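Local coordinates for protein probable acetyltransferase (Pseudomonas aeruginosa PAO1, PDB 2EUI) that probably transfers an acyl group to a substrate not yet identified, as a dimeric member of the GNAT acetyltransferase family, at residues A[21-24]-A[28-31]; A[115-120]-A[128-133]. All coordinates share one frame; numbering follows the deposited sequence.

Interaction 1. Residues A[21-24]-A[28-31]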
loop_
_atom_site.group_PDB
_atom_site.type_symbol
_atom_site.label_atom_id
_atom_site.label_comp_id
_atom_site.label_asym_id
_atom_site.label_seq_id
_atom_site.Cartn_x
_atom_site.Cartn_y
_atom_site.Cartn_z
ATOM N N TYR A 21 -15.698 -13.482 -0.572
ATOM C CA TYR A 21 -15.321 -12.119 -0.955
ATOM C C TYR A 21 -14.626 -12.064 -2.321
ATOM O O TYR A 21 -15.020 -11.300 -3.202
ATOM C CB TYR A 21 -14.397 -11.541 0.118
ATOM C CG TYR A 21 -13.612 -10.327 -0.318
ATOM C CD1 TYR A 21 -14.246 -9.110 -0.546
ATOM C CD2 TYR A 21 -12.236 -10.397 -0.504
ATOM C CE1 TYR A 21 -13.531 -7.994 -0.947
ATOM C CE2 TYR A 21 -11.515 -9.291 -0.905
ATOM C CZ TYR A 21 -12.165 -8.088 -1.125
ATOM O OH TYR A 21 -11.453 -6.973 -1.514
ATOM N N ARG A 22 -13.586 -12.879 -2.480
ATOM C CA ARG A 22 -12.830 -12.928 -3.717
ATOM C C ARG A 22 -13.711 -13.440 -4.842
ATOM O O ARG A 22 -13.633 -12.969 -5.976
ATOM C CB ARG A 22 -11.605 -13.840 -3.553
ATOM C CG ARG A 22 -10.580 -13.355 -2.520
ATOM C CD ARG A 22 -9.375 -14.282 -2.418
ATOM N NE ARG A 22 -8.745 -14.500 -3.719
ATOM C CZ ARG A 22 -9.034 -15.516 -4.528
ATOM N NH1 ARG A 22 -9.939 -16.410 -4.162
ATOM N NH2 ARG A 22 -8.428 -15.639 -5.698
ATOM N N GLU A 23 -14.557 -14.413 -4.531
ATOM C CA GLU A 23 -15.436 -14.971 -5.548
ATOM C C GLU A 23 -16.463 -13.934 -5.962
ATOM O O GLU A 23 -16.749 -13.769 -7.150
ATOM C CB GLU A 23 -16.147 -16.213 -5.018
ATOM C CG GLU A 23 -15.223 -17.336 -4.650
ATOM C CD GLU A 23 -15.968 -18.553 -4.154
ATOM O OE1 GLU A 23 -16.739 -18.426 -3.170
ATOM O OE2 GLU A 23 -15.781 -19.641 -4.746
ATOM N N PHE A 24 -17.001 -13.231 -4.970
ATOM C CA PHE A 24 -18.017 -12.222 -5.211
ATOM C C PHE A 24 -17.534 -11.116 -6.134
ATOM O O PHE A 24 -18.336 -10.443 -6.775
ATOM C CB PHE A 24 -18.473 -11.614 -3.886
ATOM C CG PHE A 24 -19.548 -10.581 -4.036
ATOM C CD1 PHE A 24 -20.882 -10.956 -4.129
ATOM C CD2 PHE A 24 -19.222 -9.229 -4.113
ATOM C CE1 PHE A 24 -21.883 -9.995 -4.297
ATOM C CE2 PHE A 24 -20.211 -8.263 -4.284
ATOM C CZ PHE A 24 -21.546 -8.646 -4.376
ATOM N N LEU A 28 -11.190 -16.587 -9.087
ATOM C CA LEU A 28 -11.327 -18.034 -8.964
ATOM C C LEU A 28 -11.160 -18.238 -7.454
ATOM O O LEU A 28 -10.359 -17.557 -6.820
ATOM C CB LEU A 28 -10.225 -18.751 -9.738
ATOM C CG LEU A 28 -10.620 -19.336 -11.097
ATOM C CD1 LEU A 28 -10.844 -18.246 -12.114
ATOM C CD2 LEU A 28 -9.512 -20.249 -11.555
ATOM N N SER A 29 -11.911 -19.169 -6.887
ATOM C CA SER A 29 -11.896 -19.361 -5.454
ATOM C C SER A 29 -10.629 -19.772 -4.710
ATOM O O SER A 29 -10.475 -19.413 -3.538
ATOM C CB SER A 29 -13.049 -20.282 -5.052
ATOM O OG SER A 29 -13.127 -21.408 -5.899
ATOM N N TYR A 30 -9.727 -20.495 -5.377
ATOM C CA TYR A 30 -8.463 -20.962 -4.785
ATOM C C TYR A 30 -8.543 -21.053 -3.259
ATOM O O TYR A 30 -7.899 -20.274 -2.541
ATOM C CB TYR A 30 -7.316 -20.004 -5.142
ATOM C CG TYR A 30 -7.085 -19.819 -6.614
ATOM C CD1 TYR A 30 -6.906 -20.913 -7.451
ATOM C CD2 TYR A 30 -6.996 -18.547 -7.163
ATOM C CE1 TYR A 30 -6.641 -20.748 -8.798
ATOM C CE2 TYR A 30 -6.728 -18.368 -8.515
ATOM C CZ TYR A 30 -6.552 -19.477 -9.327
ATOM O OH TYR A 30 -6.305 -19.326 -10.675
ATOM N N PRO A 31 -9.302 -22.016 -2.738
ATOM C CA PRO A 31 -9.465 -22.193 -1.294
ATOM C C PRO A 31 -8.179 -22.272 -0.490
ATOM O O PRO A 31 -8.063 -21.637 0.556
ATOM C CB PRO A 31 -10.275 -23.476 -1.196
ATOM C CG PRO A 31 -11.070 -23.437 -2.444
ATOM C CD PRO A 31 -10.057 -23.040 -3.466
#
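Arg22 reaches from the C-terminal part of helix 11-24 to the backbone carbonyl of Leu28, across the loop that links helices 11-24 and 31-44, the first two of this GNAT fold. The hydrogen bonding is a two-nitrogen grip on one acceptor: NH1 and NH2 of Arg22 each lie 2.9 Å from Leu28 O. NH2 sits almost straight out from the carbonyl, with a C=O...N angle of 170°, while NH1 comes in at a wider slant to it. Sharing one oxygen bends both N-H...O angles well away from straight. The arginine runs straight through chi2 and then turns at chi3 (54°), which brings the end of the guanidinium onto the loop. Its NH1 also stands 3.1 Å from Ser29 O. Weak bonds from NE and NH2 to Ser72 O and Leu73 O of the second subunit give the same side chain a place in the dimer interface.

The rest is packing. Glu23 lies alongside Ser29, its CG 3.7 Å from Ser29 CB. Tyr30, the N-cap residue of helix 31-44, crosses Arg22 at about a right angle and sends its OH to Leu152 O; its ring edge meets the guanidinium where CD2 lies 3.6 Å from Arg22 NH2.

Interaction 2. Residues A[115-120]-A[128-133]; sequences MRVSTS and KVYESI
Tyr130 meets Val117 with a ring face, joining helix 124-131 to strand 112-120 in the C-terminal part of the GNAT fold, where a helix packs on the strand that precedes it. Along the second segment, Val129 turns to helix 92-109, touching Arg92 and Leu100.

Tyr130 comes next and makes the whole contact with the strand. Its CG is anti to the carbonyl carbon (chi1 -77°), and from there the ring extends toward the strand. Val117 places CG2, the methyl anti to its own backbone N, over one ring face in a CH-pi contact: CG2 is 3.6 Å from the ring centroid and 22° off the normal. The methyl is displaced toward the hydroxyl-bearing end of the ring, with CZ its nearest ring atom at 3.3 Å. Two residues further along the strand, Thr119 adds a looser touch from CG2 to Tyr130 CE2, at 4.3 Å, while its OG1 is hydrogen-bonded to Asn123 ND2. Leu81 and Ile84 of strand 76-86 also pack on the tyrosine, which is buried.

The helix then runs out. Ser132 N still bonds to Lys128 O, and Ile133, whose side chain touches Leu100, gives its N to Tyr130 O at 3.1 Å. At this turn the hydroxyl of Ser132 folds back on the helix, OG donating to Val129 O at 2.6 Å.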
loop_
_atom_site.group_PDB
_atom_site.type_symbol
_atom_site.label_atom_id
_atom_site.label_comp_id
_atom_site.label_asym_id
_atom_site.label_seq_id
_atom_site.Cartn_x
_atom_site.Cartn_y
_atom_site.Cartn_z
HETATM N N MSE A 115 -5.942 7.687 4.802
HETATM C CA MSE A 115 -6.314 6.323 4.522
HETATM C C MSE A 115 -6.466 6.380 3.019
HETATM O O MSE A 115 -6.983 7.362 2.482
HETATM C CB MSE A 115 -7.656 5.968 5.151
HETATM C CG MSE A 115 -7.614 5.607 6.622
HETATM SE SE MSE A 115 -9.365 4.998 7.182
HETATM C CE MSE A 115 -9.130 3.092 6.956
ATOM N N ARG A 116 -6.002 5.340 2.341
ATOM C CA ARG A 116 -6.080 5.279 0.893
ATOM C C ARG A 116 -6.747 3.962 0.506
ATOM O O ARG A 116 -6.455 2.912 1.077
ATOM C CB ARG A 116 -4.660 5.391 0.314
ATOM C CG ARG A 116 -4.531 5.184 -1.192
ATOM C CD ARG A 116 -4.535 3.690 -1.583
ATOM N NE ARG A 116 -4.104 3.458 -2.966
ATOM C CZ ARG A 116 -2.878 3.727 -3.429
ATOM N NH1 ARG A 116 -1.948 4.241 -2.622
ATOM N NH2 ARG A 116 -2.578 3.475 -4.701
ATOM N N VAL A 117 -7.666 4.027 -0.449
ATOM C CA VAL A 117 -8.359 2.833 -0.907
ATOM C C VAL A 117 -8.293 2.760 -2.429
ATOM O O VAL A 117 -8.274 3.777 -3.113
ATOM C CB VAL A 117 -9.852 2.824 -0.453
ATOM C CG1 VAL A 117 -10.616 3.908 -1.168
ATOM C CG2 VAL A 117 -10.479 1.476 -0.736
ATOM N N SER A 118 -8.254 1.545 -2.957
ATOM C CA SER A 118 -8.194 1.349 -4.394
ATOM C C SER A 118 -9.153 0.215 -4.722
ATOM O O SER A 118 -9.143 -0.813 -4.045
ATOM C CB SER A 118 -6.764 0.987 -4.800
ATOM O OG SER A 118 -6.633 0.932 -6.202
ATOM N N THR A 119 -9.983 0.410 -5.748
ATOM C CA THR A 119 -10.962 -0.600 -6.155
ATOM C C THR A 119 -11.353 -0.532 -7.643
ATOM O O THR A 119 -11.183 0.497 -8.305
ATOM C CB THR A 119 -12.230 -0.492 -5.290
ATOM O OG1 THR A 119 -13.089 -1.612 -5.541
ATOM C CG2 THR A 119 -12.976 0.796 -5.599
ATOM N N SER A 120 -11.879 -1.639 -8.157
ATOM C CA SER A 120 -12.277 -1.749 -9.563
ATOM C C SER A 120 -13.233 -0.675 -10.058
ATOM O O SER A 120 -14.214 -0.342 -9.386
ATOM C CB SER A 120 -12.901 -3.124 -9.825
ATOM O OG SER A 120 -13.499 -3.189 -11.110
ATOM N N LYS A 128 -19.554 3.382 -3.840
ATOM C CA LYS A 128 -20.551 4.209 -3.177
ATOM C C LYS A 128 -20.332 4.173 -1.663
ATOM O O LYS A 128 -20.315 5.209 -0.999
ATOM C CB LYS A 128 -21.957 3.709 -3.514
ATOM C CG LYS A 128 -23.056 4.733 -3.237
ATOM C CD LYS A 128 -24.353 4.082 -2.757
ATOM C CE LYS A 128 -24.198 3.545 -1.338
ATOM N NZ LYS A 128 -23.847 4.650 -0.398
ATOM N N VAL A 129 -20.171 2.968 -1.128
ATOM C CA VAL A 129 -19.939 2.772 0.295
ATOM C C VAL A 129 -18.718 3.568 0.742
ATOM O O VAL A 129 -18.754 4.250 1.765
ATOM C CB VAL A 129 -19.700 1.293 0.605
ATOM C CG1 VAL A 129 -19.402 1.106 2.085
ATOM C CG2 VAL A 129 -20.906 0.486 0.183
ATOM N N TYR A 130 -17.639 3.483 -0.030
ATOM C CA TYR A 130 -16.413 4.210 0.293
ATOM C C TYR A 130 -16.649 5.716 0.360
ATOM O O TYR A 130 -16.195 6.385 1.292
ATOM C CB TYR A 130 -15.312 3.914 -0.746
ATOM C CG TYR A 130 -14.655 2.573 -0.556
ATOM C CD1 TYR A 130 -14.222 2.174 0.703
ATOM C CD2 TYR A 130 -14.470 1.700 -1.625
ATOM C CE1 TYR A 130 -13.627 0.951 0.900
ATOM C CE2 TYR A 130 -13.870 0.463 -1.438
ATOM C CZ TYR A 130 -13.450 0.098 -0.169
ATOM O OH TYR A 130 -12.833 -1.111 0.053
ATOM N N GLU A 131 -17.349 6.239 -0.642
ATOM C CA GLU A 131 -17.648 7.663 -0.717
ATOM C C GLU A 131 -18.485 8.131 0.467
ATOM O O GLU A 131 -18.303 9.244 0.980
ATOM C CB GLU A 131 -18.356 7.967 -2.039
ATOM C CG GLU A 131 -17.399 7.870 -3.230
ATOM C CD GLU A 131 -18.068 8.035 -4.587
ATOM O OE1 GLU A 131 -18.774 9.046 -4.809
ATOM O OE2 GLU A 131 -17.868 7.149 -5.446
ATOM N N SER A 132 -19.376 7.254 0.917
ATOM C CA SER A 132 -20.258 7.554 2.030
ATOM C C SER A 132 -19.548 7.529 3.380
ATOM O O SER A 132 -20.161 7.814 4.405
ATOM C CB SER A 132 -21.418 6.564 2.059
ATOM O OG SER A 132 -20.973 5.299 2.502
ATOM N N ILE A 133 -18.270 7.182 3.405
ATOM C CA ILE A 133 -17.565 7.164 4.674
ATOM C C ILE A 133 -16.386 8.120 4.649
ATOM O O ILE A 133 -15.480 8.026 5.479
ATOM C CB ILE A 133 -17.071 5.749 5.038
ATOM C CG1 ILE A 133 -15.978 5.297 4.074
ATOM C CG2 ILE A 133 -18.242 4.764 4.987
ATOM C CD1 ILE A 133 -15.392 3.951 4.440
#

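Interaction 1 is a surface contact and interaction 2 a buried one; their centres lie 21 Å apart, and their nearest atoms, about 6 Å apart, do not touch. They share no helix or strand: 21-24 with 28-31 closes the turn between the first two helices, whereas 115-120 with 128-133 sets a helix against the sheet. Their chemistry follows their places. A charged side chain meets backbone oxygen in the loop, while a valine methyl over a tyrosine face, with a looser threonine touch, joins strand to helix without a hydrogen bond between them. Both meet the second subunit, interaction 1 through side-chain packing and weak bonds, interaction 2 through strand 112-120, which continues the sheet antiparallel into the other chain.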